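Local coordinates for protein 4-oxalmesaconate hydratase (Pseudomonas putida, PDB 5CGZ) that catalyses the hydration of the enol form of oxalomesaconate to 4-carboxy-4-hydroxy-2-oxoadipate, a zinc-dependent step of bacterial gallate degradation, at residues D100-V105 against E132-A137; K116-Y121 against E163-R168. All blocks are in the same frame, centred on the assembly; numbering follows the deposited sequence.

Contact 1 (100-105 with 132-137) and contact 2 (116-121 with 163-168) lie at different levels of a PIG-L-type Rossmann-like domain, their centres 25 Å apart and their nearest atoms about 14 Å apart, without touching. Helix 122-138 relates them: the loop 116-121 leads into its start, and contact 1 uses its last turns. Along the chain the segments alternate, so strand 110-112 and that helix tie one contact to the other. Contact 2 borders the active site, the side chain of Asp117 being about 7 Å from the zinc ion and about 3 Å from that of the zinc ligand His123; contact 1 is helix packing away from the metal.

Contact 1 of 2, residues D100-V105 against E132-A137; sequences DVYRRV and EARIIA
Tyr102 points toward helix 122-138, and its chi1 of -90° lays the ring over the backbone at Arg134, while a bend at chi2 in Arg103, whose CG lies beside the backbone N, carries its guanidinium to the carbonyl of Ala137. Arg134 CA sits 3.7 Å from the Tyr102 ring centroid, almost directly over the ring centre, a CH-pi contact with the face. Arg134 CB lies 3.4 Å from Tyr102 CZ, at the hydroxyl-bearing end, before the extended chain leads its NE away to the carbonyl of Pro152. Two small alanines meet the rest of Tyr102, with Tyr102 CB 3.7 Å from Ala137 CB and Tyr102 CE2 3.9 Å from Ala133 CB. Arg103 grips one oxygen side-on: NE reaches Ala137 O at 2.8 Å with a nearly straight bond (162°), and NH2 reaches the same Ala137 O at 3.2 Å, more bent and from above the carbonyl plane. Because that oxygen lies in the guanidinium plane, both N-H groups can share it. Arg103 NH1 pairs with Glu146 in a salt bridge and with the carbonyl of Tyr142. A leucine in place of Arg103 would probably leave the Ala137 carbonyl without these two donors and Glu146 without its salt-bridge mate. The axes of segments 100-105 and 132-137 approach to 8.7 Å at a crossing angle of -60°. Helix 92-105 turns one side to helix 122-138 and an adjoining side to the sheet, where Val101 rests on Leu5 of strand 3-8 and on His33 and Val35 of strand 31-36.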
ATOM      1  N   ASP A 100      -2.772  14.366  30.750  1.00 32.78           N
ATOM      2  CA  ASP A 100      -2.991  15.533  31.605  1.00 33.24           C
ATOM      3  C   ASP A 100      -2.548  16.825  30.910  1.00 34.74           C
ATOM      4  O   ASP A 100      -3.175  17.868  31.081  1.00 33.99           O
ATOM      5  CB  ASP A 100      -2.260  15.371  32.942  1.00 35.29           C
ATOM      6  CG  ASP A 100      -2.843  14.243  33.798  1.00 41.08           C
ATOM      7  OD1 ASP A 100      -3.990  13.804  33.538  1.00 37.14           O
ATOM      8  OD2 ASP A 100      -2.149  13.798  34.736  1.00 38.81           O
ATOM      9  N   VAL A 101      -1.471  16.765  30.129  1.00 32.45           N
ATOM     10  CA  VAL A 101      -1.077  17.932  29.342  1.00 30.34           C
ATOM     11  C   VAL A 101      -2.203  18.306  28.382  1.00 33.02           C
ATOM     12  O   VAL A 101      -2.551  19.482  28.254  1.00 32.14           O
ATOM     13  CB  VAL A 101       0.232  17.689  28.566  1.00 33.66           C
ATOM     14  CG1 VAL A 101       0.537  18.863  27.631  1.00 30.48           C
ATOM     15  CG2 VAL A 101       1.384  17.471  29.552  1.00 27.91           C
ATOM     16  N   TYR A 102      -2.781  17.304  27.716  1.00 29.34           N
ATOM     17  CA  TYR A 102      -3.909  17.537  26.812  1.00 29.03           C
ATOM     18  C   TYR A 102      -5.072  18.205  27.534  1.00 34.00           C
ATOM     19  O   TYR A 102      -5.664  19.159  27.026  1.00 32.28           O
ATOM     20  CB  TYR A 102      -4.405  16.225  26.197  1.00 32.46           C
ATOM     21  CG  TYR A 102      -3.752  15.801  24.891  1.00 31.31           C
ATOM     22  CD1 TYR A 102      -4.252  16.237  23.665  1.00 30.25           C
ATOM     23  CD2 TYR A 102      -2.672  14.917  24.881  1.00 27.20           C
ATOM     24  CE1 TYR A 102      -3.673  15.824  22.457  1.00 31.07           C
ATOM     25  CE2 TYR A 102      -2.088  14.493  23.676  1.00 31.43           C
ATOM     26  CZ  TYR A 102      -2.595  14.954  22.473  1.00 31.20           C
ATOM     27  OH  TYR A 102      -2.024  14.544  21.288  1.00 32.74           O
ATOM     28  N   ARG A 103      -5.417  17.678  28.706  1.00 31.10           N
ATOM     29  CA  ARG A 103      -6.547  18.207  29.470  1.00 37.29           C
ATOM     30  C   ARG A 103      -6.299  19.671  29.869  1.00 37.49           C
ATOM     31  O   ARG A 103      -7.216  20.486  29.869  1.00 36.67           O
ATOM     32  CB  ARG A 103      -6.807  17.338  30.708  1.00 33.25           C
ATOM     33  CG  ARG A 103      -7.456  15.973  30.423  1.00 33.01           C
ATOM     34  CD  ARG A 103      -8.936  16.131  30.175  1.00 34.44           C
ATOM     35  NE  ARG A 103      -9.632  14.900  29.810  1.00 34.55           N
ATOM     36  CZ  ARG A 103     -10.170  14.041  30.676  1.00 39.88           C
ATOM     37  NH1 ARG A 103     -10.071  14.254  31.987  1.00 35.74           N
ATOM     38  NH2 ARG A 103     -10.806  12.958  30.228  1.00 32.88           N
ATOM     39  N   ARG A 104      -5.052  20.002  30.180  1.00 31.29           N
ATOM     40  CA  ARG A 104      -4.696  21.362  30.584  1.00 35.53           C
ATOM     41  C   ARG A 104      -4.604  22.325  29.396  1.00 37.48           C
ATOM     42  O   ARG A 104      -5.111  23.441  29.441  1.00 36.57           O
ATOM     43  CB  ARG A 104      -3.366  21.344  31.342  1.00 36.42           C
ATOM     44  CG  ARG A 104      -2.908  22.700  31.832  1.00 40.62           C
ATOM     45  CD  ARG A 104      -1.561  22.607  32.543  1.00 42.15           C
ATOM     46  NE  ARG A 104      -0.435  22.514  31.613  1.00 44.01           N
ATOM     47  CZ  ARG A 104       0.367  21.455  31.508  1.00 44.42           C
ATOM     48  NH1 ARG A 104       0.170  20.385  32.274  1.00 39.08           N
ATOM     49  NH2 ARG A 104       1.370  21.465  30.637  1.00 41.62           N
ATOM     50  N   VAL A 105      -3.956  21.889  28.326  1.00 35.38           N
ATOM     51  CA  VAL A 105      -3.723  22.756  27.181  1.00 30.90           C
ATOM     52  C   VAL A 105      -4.953  22.870  26.271  1.00 34.52           C
ATOM     53  O   VAL A 105      -5.190  23.918  25.666  1.00 33.37           O
ATOM     54  CB  VAL A 105      -2.513  22.250  26.359  1.00 32.32           C
ATOM     55  CG1 VAL A 105      -2.402  23.009  25.031  1.00 28.94           C
ATOM     56  CG2 VAL A 105      -1.230  22.373  27.180  1.00 33.06           C
ATOM     57  N   GLU A 132      -2.395   8.219  21.531  1.00 29.79           N
ATOM     58  CA  GLU A 132      -3.153   7.490  22.534  1.00 30.78           C
ATOM     59  C   GLU A 132      -3.516   8.418  23.704  1.00 29.64           C
ATOM     60  O   GLU A 132      -4.633   8.346  24.221  1.00 30.95           O
ATOM     61  CB  GLU A 132      -2.400   6.248  23.041  1.00 26.54           C
ATOM     62  CG  GLU A 132      -3.350   5.340  23.855  1.00 32.38           C
ATOM     63  CD  GLU A 132      -2.733   4.028  24.308  1.00 37.15           C
ATOM     64  OE1 GLU A 132      -1.494   3.893  24.249  1.00 35.10           O
ATOM     65  OE2 GLU A 132      -3.500   3.127  24.726  1.00 35.81           O
ATOM     66  N   ALA A 133      -2.596   9.299  24.110  1.00 27.00           N
ATOM     67  CA  ALA A 133      -2.897  10.240  25.201  1.00 29.84           C
ATOM     68  C   ALA A 133      -4.070  11.150  24.830  1.00 34.06           C
ATOM     69  O   ALA A 133      -4.913  11.486  25.672  1.00 31.78           O
ATOM     70  CB  ALA A 133      -1.672  11.078  25.555  1.00 28.96           C
ATOM     71  N   ARG A 134      -4.114  11.551  23.564  1.00 27.56           N
ATOM     72  CA  ARG A 134      -5.222  12.343  23.049  1.00 28.48           C
ATOM     73  C   ARG A 134      -6.562  11.631  23.244  1.00 31.30           C
ATOM     74  O   ARG A 134      -7.555  12.239  23.667  1.00 30.87           O
ATOM     75  CB  ARG A 134      -4.988  12.643  21.564  1.00 29.63           C
ATOM     76  CG  ARG A 134      -6.085  13.413  20.847  1.00 28.31           C
ATOM     77  CD  ARG A 134      -5.612  13.648  19.406  1.00 30.94           C
ATOM     78  NE  ARG A 134      -6.662  14.099  18.495  1.00 28.88           N
ATOM     79  CZ  ARG A 134      -7.603  13.314  17.968  1.00 30.10           C
ATOM     80  NH1 ARG A 134      -7.661  12.020  18.275  1.00 26.88           N
ATOM     81  NH2 ARG A 134      -8.495  13.837  17.139  1.00 28.19           N
ATOM     82  N   ILE A 135      -6.593  10.338  22.926  1.00 31.27           N
ATOM     83  CA  ILE A 135      -7.818   9.561  23.064  1.00 28.64           C
ATOM     84  C   ILE A 135      -8.192   9.365  24.545  1.00 32.37           C
ATOM     85  O   ILE A 135      -9.367   9.471  24.905  1.00 32.07           O
ATOM     86  CB  ILE A 135      -7.689   8.195  22.359  1.00 31.27           C
ATOM     87  CG1 ILE A 135      -7.548   8.396  20.837  1.00 29.98           C
ATOM     88  CG2 ILE A 135      -8.887   7.303  22.689  1.00 29.27           C
ATOM     89  CD1 ILE A 135      -7.070   7.166  20.083  1.00 32.60           C
ATOM     90  N   ILE A 136      -7.208   9.081  25.397  1.00 29.95           N
ATOM     91  CA  ILE A 136      -7.472   8.981  26.837  1.00 31.73           C
ATOM     92  C   ILE A 136      -8.128  10.271  27.333  1.00 34.37           C
ATOM     93  O   ILE A 136      -9.107  10.235  28.084  1.00 31.27           O
ATOM     94  CB  ILE A 136      -6.188   8.725  27.661  1.00 33.17           C
ATOM     95  CG1 ILE A 136      -5.489   7.437  27.203  1.00 31.14           C
ATOM     96  CG2 ILE A 136      -6.509   8.684  29.178  1.00 29.50           C
ATOM     97  CD1 ILE A 136      -6.384   6.219  27.203  1.00 34.34           C
ATOM     98  N   ALA A 137      -7.602  11.407  26.874  1.00 30.11           N
ATOM     99  CA  ALA A 137      -8.102  12.718  27.294  1.00 33.68           C
ATOM    100  C   ALA A 137      -9.519  13.005  26.777  1.00 35.20           C
ATOM    101  O   ALA A 137     -10.208  13.904  27.279  1.00 31.82           O
ATOM    102  CB  ALA A 137      -7.143  13.810  26.841  1.00 30.25           C
TER

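Contact 2 of 2, residues K116-Y121 against E163-R168; sequences KDPYNY and EQCEWR
Beside the zinc site, the loop that leads into helix 122-138 folds as an Asx turn within a type I beta turn from Asp117 to Asn120, and it rests on a second type I turn, Glu163 to Glu166. Cys165 fits against the first turn: its CB is 3.3 Å from Lys116 O, and its SG lies 3.8 Å from Asp117 CA and 4.0 Å from Pro118 CD. Pro118 CG touches the carbonyl oxygen Gln164 O at 3.6 Å. Further along, Gln164 CB comes in the plane of the Tyr119 ring, 3.7 Å from CE2 at its edge, and the amide plane stands nearly perpendicular to the ring. The polar ends of both go to a third subunit, Tyr119 OH to its Asn213 and the Gln164 amide to its Arg168 and Pro169, while Phe232 of a fourth subunit meets the Tyr119 ring. On the solvent side Lys116, extended beyond CG, sends NZ to Glu166 OE1 in a long salt bridge of 3.3 Å, on the syn side and 32° out of the carboxylate plane. A chi1 of -169° sets the Asp117 carboxylate beside its own carbonyl carbon, on the side of the residues that follow, where OD1 accepts from Tyr119 N at 2.9 Å (147°). Its other oxygen, OD2, takes a hydrogen bond from ND1 of the zinc ligand His123. One carboxylate thus bonds both to the turn and to a first-shell imidazole, consistent with a second-shell role in holding the rotation of His123.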
ATOM      1  N   LYS A 116       6.254   5.756  11.056  1.00 30.89           N
ATOM      2  CA  LYS A 116       7.342   4.855  10.703  1.00 30.30           C
ATOM      3  C   LYS A 116       8.628   5.657  10.617  1.00 32.43           C
ATOM      4  O   LYS A 116       8.620   6.816  10.194  1.00 29.03           O
ATOM      5  CB  LYS A 116       7.074   4.135   9.380  1.00 32.36           C
ATOM      6  CG  LYS A 116       5.849   3.233   9.417  1.00 45.63           C
ATOM      7  CD  LYS A 116       5.751   2.387   8.150  1.00 63.15           C
ATOM      8  CE  LYS A 116       4.571   1.414   8.202  1.00 64.52           C
ATOM      9  NZ  LYS A 116       4.608   0.428   7.075  1.00 71.65           N
ATOM     10  N   ASP A 117       9.731   5.036  11.022  1.00 29.88           N
ATOM     11  CA  ASP A 117      11.035   5.678  10.962  1.00 31.18           C
ATOM     12  C   ASP A 117      12.110   4.623  11.166  1.00 35.79           C
ATOM     13  O   ASP A 117      12.443   4.280  12.303  1.00 33.49           O
ATOM     14  CB  ASP A 117      11.148   6.772  12.020  1.00 29.78           C
ATOM     15  CG  ASP A 117      12.378   7.649  11.831  1.00 35.83           C
ATOM     16  OD1 ASP A 117      13.374   7.197  11.215  1.00 33.93           O
ATOM     17  OD2 ASP A 117      12.338   8.803  12.304  1.00 33.59           O
ATOM     18  N   PRO A 118      12.642   4.094  10.059  1.00 35.23           N
ATOM     19  CA  PRO A 118      13.672   3.051  10.144  1.00 32.19           C
ATOM     20  C   PRO A 118      15.009   3.580  10.676  1.00 30.42           C
ATOM     21  O   PRO A 118      15.933   2.796  10.881  1.00 31.81           O
ATOM     22  CB  PRO A 118      13.802   2.553   8.694  1.00 31.62           C
ATOM     23  CG  PRO A 118      13.173   3.606   7.834  1.00 37.96           C
ATOM     24  CD  PRO A 118      12.163   4.323   8.682  1.00 31.78           C
ATOM     25  N   TYR A 119      15.110   4.883  10.917  1.00 29.92           N
ATOM     26  CA  TYR A 119      16.356   5.442  11.443  1.00 35.01           C
ATOM     27  C   TYR A 119      16.283   5.772  12.934  1.00 35.80           C
ATOM     28  O   TYR A 119      17.308   6.033  13.562  1.00 33.06           O
ATOM     29  CB  TYR A 119      16.755   6.679  10.633  1.00 29.73           C
ATOM     30  CG  TYR A 119      16.965   6.302   9.193  1.00 32.73           C
ATOM     31  CD1 TYR A 119      18.193   5.804   8.760  1.00 30.40           C
ATOM     32  CD2 TYR A 119      15.915   6.375   8.275  1.00 28.17           C
ATOM     33  CE1 TYR A 119      18.383   5.415   7.425  1.00 30.14           C
ATOM     34  CE2 TYR A 119      16.090   5.987   6.949  1.00 30.66           C
ATOM     35  CZ  TYR A 119      17.325   5.508   6.528  1.00 31.41           C
ATOM     36  OH  TYR A 119      17.495   5.129   5.208  1.00 29.40           O
ATOM     37  N   ASN A 120      15.085   5.719  13.510  1.00 33.93           N
ATOM     38  CA  ASN A 120      14.914   6.157  14.892  1.00 33.43           C
ATOM     39  C   ASN A 120      13.633   5.630  15.523  1.00 34.95           C
ATOM     40  O   ASN A 120      12.549   6.167  15.277  1.00 33.65           O
ATOM     41  CB  ASN A 120      14.919   7.680  14.949  1.00 34.83           C
ATOM     42  CG  ASN A 120      15.283   8.207  16.314  1.00 44.37           C
ATOM     43  OD1 ASN A 120      14.740   7.771  17.335  1.00 43.89           O
ATOM     44  ND2 ASN A 120      16.224   9.142  16.345  1.00 42.26           N
ATOM     45  N   TYR A 121      13.757   4.591  16.345  1.00 28.36           N
ATOM     46  CA  TYR A 121      12.592   3.961  16.964  1.00 33.45           C
ATOM     47  C   TYR A 121      11.874   4.891  17.947  1.00 32.86           C
ATOM     48  O   TYR A 121      10.674   4.743  18.182  1.00 31.48           O
ATOM     49  CB  TYR A 121      13.007   2.655  17.666  1.00 34.04           C
ATOM     50  CG  TYR A 121      12.894   1.448  16.758  1.00 34.40           C
ATOM     51  CD1 TYR A 121      13.642   1.361  15.591  1.00 34.04           C
ATOM     52  CD2 TYR A 121      12.029   0.403  17.060  1.00 34.32           C
ATOM     53  CE1 TYR A 121      13.527   0.269  14.744  1.00 37.95           C
ATOM     54  CE2 TYR A 121      11.913  -0.695  16.225  1.00 36.89           C
ATOM     55  CZ  TYR A 121      12.660  -0.756  15.070  1.00 38.27           C
ATOM     56  OH  TYR A 121      12.534  -1.841  14.233  1.00 32.71           O
ATOM     57  N   GLU A 163      10.731   9.722   2.368  1.00 25.91           N
ATOM     58  CA  GLU A 163      10.301   8.558   1.588  1.00 26.97           C
ATOM     59  C   GLU A 163      10.611   7.241   2.300  1.00 28.82           C
ATOM     60  O   GLU A 163       9.810   6.319   2.236  1.00 29.85           O
ATOM     61  CB  GLU A 163      10.942   8.543   0.200  1.00 27.81           C
ATOM     62  CG  GLU A 163      10.563   9.714  -0.688  1.00 27.39           C
ATOM     63  CD  GLU A 163      11.544  10.874  -0.599  1.00 31.01           C
ATOM     64  OE1 GLU A 163      12.419  10.883   0.299  1.00 31.54           O
ATOM     65  OE2 GLU A 163      11.437  11.787  -1.438  1.00 32.26           O
ATOM     66  N   GLN A 164      11.759   7.148   2.979  1.00 25.95           N
ATOM     67  CA  GLN A 164      12.095   5.917   3.696  1.00 28.70           C
ATOM     68  C   GLN A 164      11.095   5.701   4.832  1.00 33.93           C
ATOM     69  O   GLN A 164      10.861   4.576   5.250  1.00 31.37           O
ATOM     70  CB  GLN A 164      13.527   5.947   4.261  1.00 26.63           C
ATOM     71  CG  GLN A 164      14.624   6.323   3.245  1.00 26.38           C
ATOM     72  CD  GLN A 164      14.572   5.501   1.981  1.00 31.10           C
ATOM     73  OE1 GLN A 164      14.118   4.351   1.989  1.00 29.23           O
ATOM     74  NE2 GLN A 164      15.038   6.085   0.873  1.00 29.55           N
ATOM     75  N   CYS A 165      10.507   6.790   5.325  1.00 31.03           N
ATOM     76  CA  CYS A 165       9.509   6.707   6.391  1.00 30.58           C
ATOM     77  C   CYS A 165       8.092   6.513   5.861  1.00 31.39           C
ATOM     78  O   CYS A 165       7.146   6.468   6.642  1.00 33.80           O
ATOM     79  CB  CYS A 165       9.556   7.963   7.264  1.00 28.39           C
ATOM     80  SG  CYS A 165      11.117   8.164   8.145  1.00 30.31           S
ATOM     81  N   GLU A 166       7.947   6.418   4.541  1.00 28.21           N
ATOM     82  CA  GLU A 166       6.628   6.316   3.906  1.00 33.11           C
ATOM     83  C   GLU A 166       5.714   7.476   4.314  1.00 33.46           C
ATOM     84  O   GLU A 166       4.515   7.320   4.537  1.00 31.79           O
ATOM     85  CB  GLU A 166       5.987   4.968   4.236  1.00 32.29           C
ATOM     86  CG  GLU A 166       6.787   3.791   3.662  1.00 43.20           C
ATOM     87  CD  GLU A 166       6.379   2.443   4.243  1.00 58.52           C
ATOM     88  OE1 GLU A 166       5.166   2.191   4.383  1.00 54.88           O
ATOM     89  OE2 GLU A 166       7.279   1.639   4.569  1.00 69.18           O
ATOM     90  N   TRP A 167       6.307   8.656   4.381  1.00 30.13           N
ATOM     91  CA  TRP A 167       5.612   9.860   4.795  1.00 28.77           C
ATOM     92  C   TRP A 167       5.345  10.714   3.561  1.00 32.36           C
ATOM     93  O   TRP A 167       6.213  10.866   2.700  1.00 30.41           O
ATOM     94  CB  TRP A 167       6.467  10.598   5.829  1.00 28.13           C
ATOM     95  CG  TRP A 167       5.982  11.938   6.314  1.00 28.74           C
ATOM     96  CD1 TRP A 167       5.245  12.185   7.447  1.00 27.10           C
ATOM     97  CD2 TRP A 167       6.256  13.221   5.727  1.00 25.40           C
ATOM     98  NE1 TRP A 167       5.043  13.538   7.590  1.00 28.18           N
ATOM     99  CE2 TRP A 167       5.645  14.194   6.554  1.00 27.72           C
ATOM    100  CE3 TRP A 167       6.956  13.638   4.593  1.00 25.59           C
ATOM    101  CZ2 TRP A 167       5.716  15.560   6.271  1.00 27.40           C
ATOM    102  CZ3 TRP A 167       7.025  15.000   4.318  1.00 25.91           C
ATOM    103  CH2 TRP A 167       6.408  15.942   5.152  1.00 28.15           C
ATOM    104  N   ARG A 168       4.135  11.245   3.460  1.00 30.69           N
ATOM    105  CA  ARG A 168       3.775  12.122   2.357  1.00 33.67           C
ATOM    106  C   ARG A 168       3.118  13.379   2.915  1.00 32.42           C
ATOM    107  O   ARG A 168       2.174  13.283   3.684  1.00 30.88           O
ATOM    108  CB  ARG A 168       2.813  11.421   1.377  1.00 30.97           C
ATOM    109  CG  ARG A 168       2.305  12.359   0.263  1.00 28.45           C
ATOM    110  CD  ARG A 168       1.280  11.696  -0.665  1.00 32.51           C
ATOM    111  NE  ARG A 168      -0.052  11.590  -0.064  1.00 42.34           N
ATOM    112  CZ  ARG A 168      -1.003  12.532  -0.113  1.00 48.85           C
ATOM    113  NH1 ARG A 168      -2.179  12.298   0.466  1.00 46.57           N
ATOM    114  NH2 ARG A 168      -0.799  13.704  -0.727  1.00 39.25           N
TER
HETATM  115  O   HOH W   1       5.107   7.302   8.369  1.00 37.81           O